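Local coordinates for protein PHOX (Pseudomonas fluorescens, PDB 4A9V) that acts as an alkaline phosphatase, a beta-propeller enzyme that catalyses phosphotransfer chemistry with a complex iron-calcium cofactor, at residues A[24-29]-A[522-527]; A[270-275]-A[287-292]. All blocks are in the same frame, centred on the assembly; numbering follows the deposited sequence. Where two conformers were deposited one is given.

In the fold
Contact 2 is wholly buried near the centre of the chain, about 8 Å from it; contact 1, about 22 Å out, is largely buried but peripheral, with I24, S25 and L26 partly exposed, each distance being measured from the contact's own centre. They share no strand. In contact 1, residues from near the start of the chain pair with strand 521-526, 493 residues onward; contact 2 is local, a loop lying against strand 284-290 a dozen residues later. Their chemistry follows their place. Contact 1 is apolar side chains beside one backbone pair, whereas contact 2 uses carboxylates, bridging waters and two metal ligands beside the iron-calcium centre.

Contact 1: A[24-29]-A[522-527]; sequences ISLPKG and RRFMVG
S25 and V526 form a single antiparallel, hydrogen-bonded bridge, the two backbones running 167° apart, with S25 N reaching V526 O at 2.9 Å in the carbonyl plane and V526 N returning to S25 O at 3.0 Å.

L26 and P27 work together on the ring of F524. P27 CD lies over one ring face, 4.2 Å from the F524 centroid in a CH-pi contact displaced toward the rim, while P27 CG touches F524 CD1 at 3.7 Å. L26 brings CD2 obliquely to F524 CE2, and the same methyl meets M525 CG at 3.8 Å, a branch shared by two neighbours. With CG anti to its backbone nitrogen (chi1 -175°), M525 runs alongside L26 before bending at its third torsion, where CG and SD pass the CG2 methyl of I24. The proline ring also covers F524 O, a carbonyl that is buried and has no partner in the model. The hydroxyl OG of S25 holds a water that also gives a weak bond to V526 O.

A classic beta bulge lies here, F524 and M525 both facing M511 on strand 510-514. Strand 521-526 is the outermost strand of its antiparallel four-stranded sheet within this chain, and S25 meets that edge just before strand 30-37, itself the outermost strand of a different sheet. The contact thus ties the lead-in to strand 30-37, which pairs with the C-terminal strand 572-578 in one sheet of the propeller, to the edge of the preceding sheet. Rings of W490, Y30 and F13 meet F524 edge-to-face, while M525 and I24 rest on strand 544-550, and I24 also touches S32 of strand 30-37.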
loop_
_atom_site.group_PDB
_atom_site.type_symbol
_atom_site.label_atom_id
_atom_site.label_comp_id
_atom_site.label_asym_id
_atom_site.label_seq_id
_atom_site.Cartn_x
_atom_site.Cartn_y
_atom_site.Cartn_z
ATOM N N ILE A 24 -17.637 11.863 -6.831
ATOM C CA ILE A 24 -17.778 11.093 -5.601
ATOM C C ILE A 24 -19.259 10.950 -5.259
ATOM O O ILE A 24 -19.980 11.935 -5.185
ATOM C CB ILE A 24 -17.089 11.826 -4.426
ATOM C CG1 ILE A 24 -15.593 12.012 -4.684
ATOM C CG2 ILE A 24 -17.342 11.090 -3.121
ATOM C CD1 ILE A 24 -14.780 10.756 -4.509
ATOM N N SER A 25 -19.697 9.721 -5.029
ATOM C CA SER A 25 -21.038 9.444 -4.539
ATOM C C SER A 25 -20.949 8.909 -3.118
ATOM O O SER A 25 -20.104 8.056 -2.833
ATOM C CB SER A 25 -21.709 8.401 -5.442
ATOM O OG SER A 25 -21.728 8.833 -6.792
ATOM N N LEU A 26 -21.861 9.364 -2.259
ATOM C CA LEU A 26 -21.851 9.032 -0.833
ATOM C C LEU A 26 -23.285 8.763 -0.379
ATOM O O LEU A 26 -24.226 9.068 -1.105
ATOM C CB LEU A 26 -21.263 10.192 -0.034
ATOM C CG LEU A 26 -19.756 10.370 -0.169
ATOM C CD1 LEU A 26 -19.358 11.783 0.226
ATOM C CD2 LEU A 26 -19.004 9.348 0.668
ATOM N N PRO A 27 -23.467 8.313 0.869
ATOM C CA PRO A 27 -24.826 8.179 1.374
ATOM C C PRO A 27 -25.429 9.534 1.700
ATOM O O PRO A 27 -24.717 10.534 1.813
ATOM C CB PRO A 27 -24.660 7.319 2.645
ATOM C CG PRO A 27 -23.254 6.793 2.599
ATOM C CD PRO A 27 -22.480 7.835 1.848
ATOM N N LYS A 28 -26.733 9.548 1.915
ATOM C CA LYS A 28 -27.418 10.764 2.323
ATOM C C LYS A 28 -26.795 11.306 3.606
ATOM O O LYS A 28 -26.464 10.550 4.516
ATOM C CB LYS A 28 -28.909 10.489 2.534
ATOM C CG LYS A 28 -29.739 10.558 1.261
ATOM C CD LYS A 28 -29.843 9.202 0.575
ATOM C CE LYS A 28 -31.187 8.537 0.835
ATOM N NZ LYS A 28 -31.109 7.498 1.900
ATOM N N GLY A 29 -26.618 12.621 3.662
ATOM C CA GLY A 29 -26.111 13.273 4.860
ATOM C C GLY A 29 -24.599 13.354 4.934
ATOM O O GLY A 29 -24.055 13.840 5.920
ATOM N N ARG A 522 -21.735 -3.060 3.390
ATOM C CA ARG A 522 -22.520 -2.028 2.710
ATOM C C ARG A 522 -21.607 -1.112 1.903
ATOM O O ARG A 522 -20.542 -0.712 2.371
ATOM C CB ARG A 522 -23.315 -1.202 3.725
ATOM C CG ARG A 522 -24.335 -2.012 4.501
ATOM C CD ARG A 522 -25.171 -1.144 5.419
ATOM N NE ARG A 522 -26.013 -1.991 6.243
ATOM C CZ ARG A 522 -26.931 -1.554 7.087
ATOM N NH1 ARG A 522 -27.141 -0.259 7.231
ATOM N NH2 ARG A 522 -27.597 -2.424 7.824
ATOM N N ARG A 523 -22.033 -0.744 0.700
ATOM C CA ARG A 523 -21.284 0.203 -0.119
ATOM C C ARG A 523 -21.466 1.616 0.415
ATOM O O ARG A 523 -22.596 2.047 0.673
ATOM C CB ARG A 523 -21.730 0.128 -1.582
ATOM C CG ARG A 523 -20.818 0.893 -2.522
ATOM C CD ARG A 523 -21.276 0.824 -3.971
ATOM N NE ARG A 523 -21.239 -0.534 -4.502
ATOM C CZ ARG A 523 -22.308 -1.291 -4.734
ATOM N NH1 ARG A 523 -23.533 -0.850 -4.478
ATOM N NH2 ARG A 523 -22.160 -2.480 -5.300
ATOM N N PHE A 524 -20.352 2.323 0.587
ATOM C CA PHE A 524 -20.341 3.643 1.218
ATOM C C PHE A 524 -20.034 4.772 0.229
ATOM O O PHE A 524 -20.628 5.843 0.333
ATOM C CB PHE A 524 -19.328 3.658 2.371
ATOM C CG PHE A 524 -19.171 5.001 3.026
ATOM C CD1 PHE A 524 -20.069 5.435 3.981
ATOM C CD2 PHE A 524 -18.096 5.815 2.714
ATOM C CE1 PHE A 524 -19.930 6.683 4.563
ATOM C CE2 PHE A 524 -17.934 7.047 3.320
ATOM C CZ PHE A 524 -18.840 7.472 4.265
ATOM N N MET A 525 -19.058 4.573 -0.656
ATOM C CA MET A 525 -18.604 5.625 -1.564
ATOM C C MET A 525 -18.285 5.012 -2.919
ATOM O O MET A 525 -17.749 3.908 -3.003
ATOM C CB MET A 525 -17.352 6.317 -1.005
ATOM C CG MET A 525 -16.885 7.505 -1.828
ATOM S SD MET A 525 -15.353 8.226 -1.200
ATOM C CE MET A 525 -14.155 7.106 -1.902
ATOM N N VAL A 526 -18.587 5.753 -3.980
ATOM C CA VAL A 526 -18.095 5.430 -5.306
ATOM C C VAL A 526 -17.272 6.596 -5.829
ATOM O O VAL A 526 -17.620 7.760 -5.616
ATOM C CB VAL A 526 -19.244 5.118 -6.292
ATOM C CG1 VAL A 526 -18.665 4.727 -7.640
ATOM C CG2 VAL A 526 -20.158 4.027 -5.745
ATOM N N GLY A 527 -16.127 6.272 -6.418
ATOM C CA GLY A 527 -15.216 7.272 -6.944
ATOM C C GLY A 527 -15.425 7.559 -8.417
ATOM O O GLY A 527 -16.286 6.957 -9.072
HETATM O O HOH W 1 -19.554 8.270 -8.312
#

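Contact 2: A[270-275]-A[287-292]; sequences FKHENA and VYMGDD. With CA (calcium ion), chain Q; FEO (mu-oxo-diiron), chain S.
F270 lays one side of its ring along the strand, CD1 against D291 CB (3.5 Å), then its edge against G290 O and M289 CB. CG sits between backbone nitrogen and carbonyl carbon (chi1 50°), which turns the ring along the strand. H272 leans over one F270 face with CE1, and beyond it M289 SD fills the recess at the imidazole edge, 3.7 Å from H272 CE1. Farther along, the small A275 CB fits against V287 CG1.

K271 is the centre of an inverse gamma turn; its N meets D291 OD1 from above the carboxylate plane at 2.9 Å, and its O accepts D292 N. D291 OD2 packs on F270 CB and forms a salt bridge with R372. An alanine in place of D291 would probably leave K271 N and R372 without their carboxylate partner and open a gap beside F270 CB, where the carboxylate had packed. E273 N bonds G290 O at 3.1 Å.

In the propeller core the two segments each deliver a cofactor ligand, E273 from the loop and D292 from just past the strand: E273 OE1 and D292 OD2 each bind the same iron at 2.0 Å, and E273 OE2 binds calcium. E194 and E387 complete that iron's carboxylate set, and R385 forms a salt bridge with D292 OD1. One water plugs the groove between H272 ND1, N274 O and G290 O, while H272 NE2 bonds G268 O; a second joins G290 N to N274 N and OD1, although N274 has its main polar partner in I389.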
loop_
_atom_site.group_PDB
_atom_site.type_symbol
_atom_site.label_atom_id
_atom_site.label_comp_id
_atom_site.label_asym_id
_atom_site.label_seq_id
_atom_site.Cartn_x
_atom_site.Cartn_y
_atom_site.Cartn_z
ATOM N N PHE A 270 10.947 -7.157 -0.863
ATOM C CA PHE A 270 9.909 -7.725 -1.715
ATOM C C PHE A 270 9.006 -6.559 -2.133
ATOM O O PHE A 270 9.384 -5.399 -1.951
ATOM C CB PHE A 270 9.150 -8.911 -1.046
ATOM C CG PHE A 270 8.642 -8.644 0.356
ATOM C CD1 PHE A 270 7.371 -8.127 0.563
ATOM C CD2 PHE A 270 9.335 -9.134 1.454
ATOM C CE1 PHE A 270 6.848 -8.018 1.838
ATOM C CE2 PHE A 270 8.819 -9.029 2.726
ATOM C CZ PHE A 270 7.564 -8.501 2.917
ATOM N N LYS A 271 7.903 -6.846 -2.815
ATOM C CA LYS A 271 7.049 -5.787 -3.332
ATOM C C LYS A 271 6.002 -5.420 -2.272
ATOM O O LYS A 271 4.869 -5.905 -2.275
ATOM C CB LYS A 271 6.458 -6.191 -4.683
ATOM C CG LYS A 271 7.557 -6.432 -5.693
ATOM C CD LYS A 271 7.081 -6.689 -7.109
ATOM C CE LYS A 271 8.265 -7.097 -7.970
ATOM N NZ LYS A 271 7.878 -7.439 -9.363
ATOM N N HIS A 272 6.466 -4.665 -1.280
ATOM C CA HIS A 272 5.685 -4.383 -0.079
ATOM C C HIS A 272 4.453 -3.575 -0.398
ATOM O O HIS A 272 4.563 -2.483 -0.953
ATOM C CB HIS A 272 6.525 -3.566 0.895
ATOM C CG HIS A 272 7.654 -4.324 1.530
ATOM N ND1 HIS A 272 7.498 -5.007 2.687
ATOM C CD2 HIS A 272 8.990 -4.433 1.186
ATOM C CE1 HIS A 272 8.674 -5.536 3.051
ATOM N NE2 HIS A 272 9.584 -5.192 2.139
ATOM N N GLU A 273 3.298 -4.018 0.095
ATOM C CA GLU A 273 2.071 -3.227 0.002
ATOM C C GLU A 273 1.948 -2.296 1.210
ATOM O O GLU A 273 2.141 -1.090 1.086
ATOM C CB GLU A 273 0.845 -4.116 -0.125
ATOM C CG GLU A 273 -0.430 -3.309 -0.329
ATOM C CD GLU A 273 -0.802 -3.111 -1.785
ATOM O OE1 GLU A 273 -0.242 -3.843 -2.641
ATOM O OE2 GLU A 273 -1.681 -2.252 -2.053
ATOM N N ASN A 274 1.616 -2.842 2.380
ATOM C CA ASN A 274 1.553 -2.041 3.606
ATOM C C ASN A 274 2.256 -2.742 4.762
ATOM O O ASN A 274 2.895 -3.779 4.598
ATOM C CB ASN A 274 0.110 -1.579 3.949
ATOM C CG ASN A 274 -0.645 -2.544 4.851
ATOM O OD1 ASN A 274 -0.482 -3.763 4.771
ATOM N ND2 ASN A 274 -1.585 -2.005 5.622
ATOM N N ALA A 275 2.201 -2.106 5.925
ATOM C CA ALA A 275 2.923 -2.568 7.099
ATOM C C ALA A 275 2.022 -2.353 8.312
ATOM O O ALA A 275 1.793 -1.228 8.738
ATOM C CB ALA A 275 4.226 -1.798 7.248
ATOM N N VAL A 287 4.996 -6.400 12.822
ATOM C CA VAL A 287 4.635 -5.765 11.556
ATOM C C VAL A 287 4.229 -6.840 10.550
ATOM O O VAL A 287 5.059 -7.646 10.134
ATOM C CB VAL A 287 5.799 -4.937 10.975
ATOM C CG1 VAL A 287 5.316 -4.152 9.766
ATOM C CG2 VAL A 287 6.415 -4.025 12.029
ATOM N N TYR A 288 2.942 -6.904 10.217
ATOM C CA TYR A 288 2.457 -7.828 9.182
ATOM C C TYR A 288 2.557 -7.165 7.808
ATOM O O TYR A 288 2.246 -5.980 7.663
ATOM C CB TYR A 288 0.998 -8.228 9.447
ATOM C CG TYR A 288 0.779 -9.008 10.722
ATOM C CD1 TYR A 288 1.057 -10.361 10.780
ATOM C CD2 TYR A 288 0.200 -8.413 11.832
ATOM C CE1 TYR A 288 0.804 -11.094 11.926
ATOM C CE2 TYR A 288 -0.055 -9.133 12.987
ATOM C CZ TYR A 288 0.227 -10.485 13.021
ATOM O OH TYR A 288 -0.023 -11.229 14.155
ATOM N N MET A 289 2.994 -7.920 6.801
ATOM C CA MET A 289 3.352 -7.359 5.502
ATOM C C MET A 289 2.963 -8.300 4.367
ATOM O O MET A 289 3.404 -9.447 4.336
ATOM C CB MET A 289 4.861 -7.129 5.434
ATOM C CG MET A 289 5.361 -6.062 6.387
ATOM S SD MET A 289 7.158 -5.916 6.394
ATOM C CE MET A 289 7.605 -7.423 7.259
ATOM N N GLY A 290 2.319 -7.756 3.341
ATOM C CA GLY A 290 2.030 -8.501 2.123
ATOM C C GLY A 290 3.006 -8.163 1.008
ATOM O O GLY A 290 3.510 -7.042 0.927
ATOM N N ASP A 291 3.254 -9.147 0.141
ATOM C CA ASP A 291 4.035 -9.002 -1.091
ATOM C C ASP A 291 3.081 -9.112 -2.277
ATOM O O ASP A 291 2.569 -10.196 -2.555
ATOM C CB ASP A 291 5.074 -10.137 -1.142
ATOM C CG ASP A 291 6.023 -10.038 -2.304
ATOM O OD1 ASP A 291 6.006 -9.027 -3.041
ATOM O OD2 ASP A 291 6.855 -10.966 -2.447
ATOM N N ASP A 292 2.756 -7.984 -2.911
ATOM C CA ASP A 292 1.701 -7.985 -3.922
ATOM C C ASP A 292 2.227 -8.433 -5.277
ATOM O O ASP A 292 2.612 -7.634 -6.128
ATOM C CB ASP A 292 1.012 -6.631 -4.029
ATOM C CG ASP A 292 -0.057 -6.619 -5.097
ATOM O OD1 ASP A 292 -0.376 -7.704 -5.627
ATOM O OD2 ASP A 292 -0.588 -5.530 -5.398
HETATM CA CA CA Q . -2.877 -1.175 -3.713
HETATM FE FE1 FEO S . 0.430 -0.377 -5.065
HETATM FE FE2 FEO S . -0.523 -3.688 -4.626
HETATM O O FEO S . -0.879 -1.824 -4.977
HETATM O O HOH W 2 4.655 -5.179 2.913
HETATM O O HOH W 3 0.656 -5.557 3.113
HETATM O O HOH W 4 -1.327 0.870 -4.916
HETATM O O HOH W 5 -2.116 0.582 -2.085
HETATM O O HOH W 6 -4.549 0.669 -3.770
HETATM O O HOH W 7 -3.251 -0.986 -6.307
HETATM O O HOH W 8 -0.055 -0.651 -7.266
#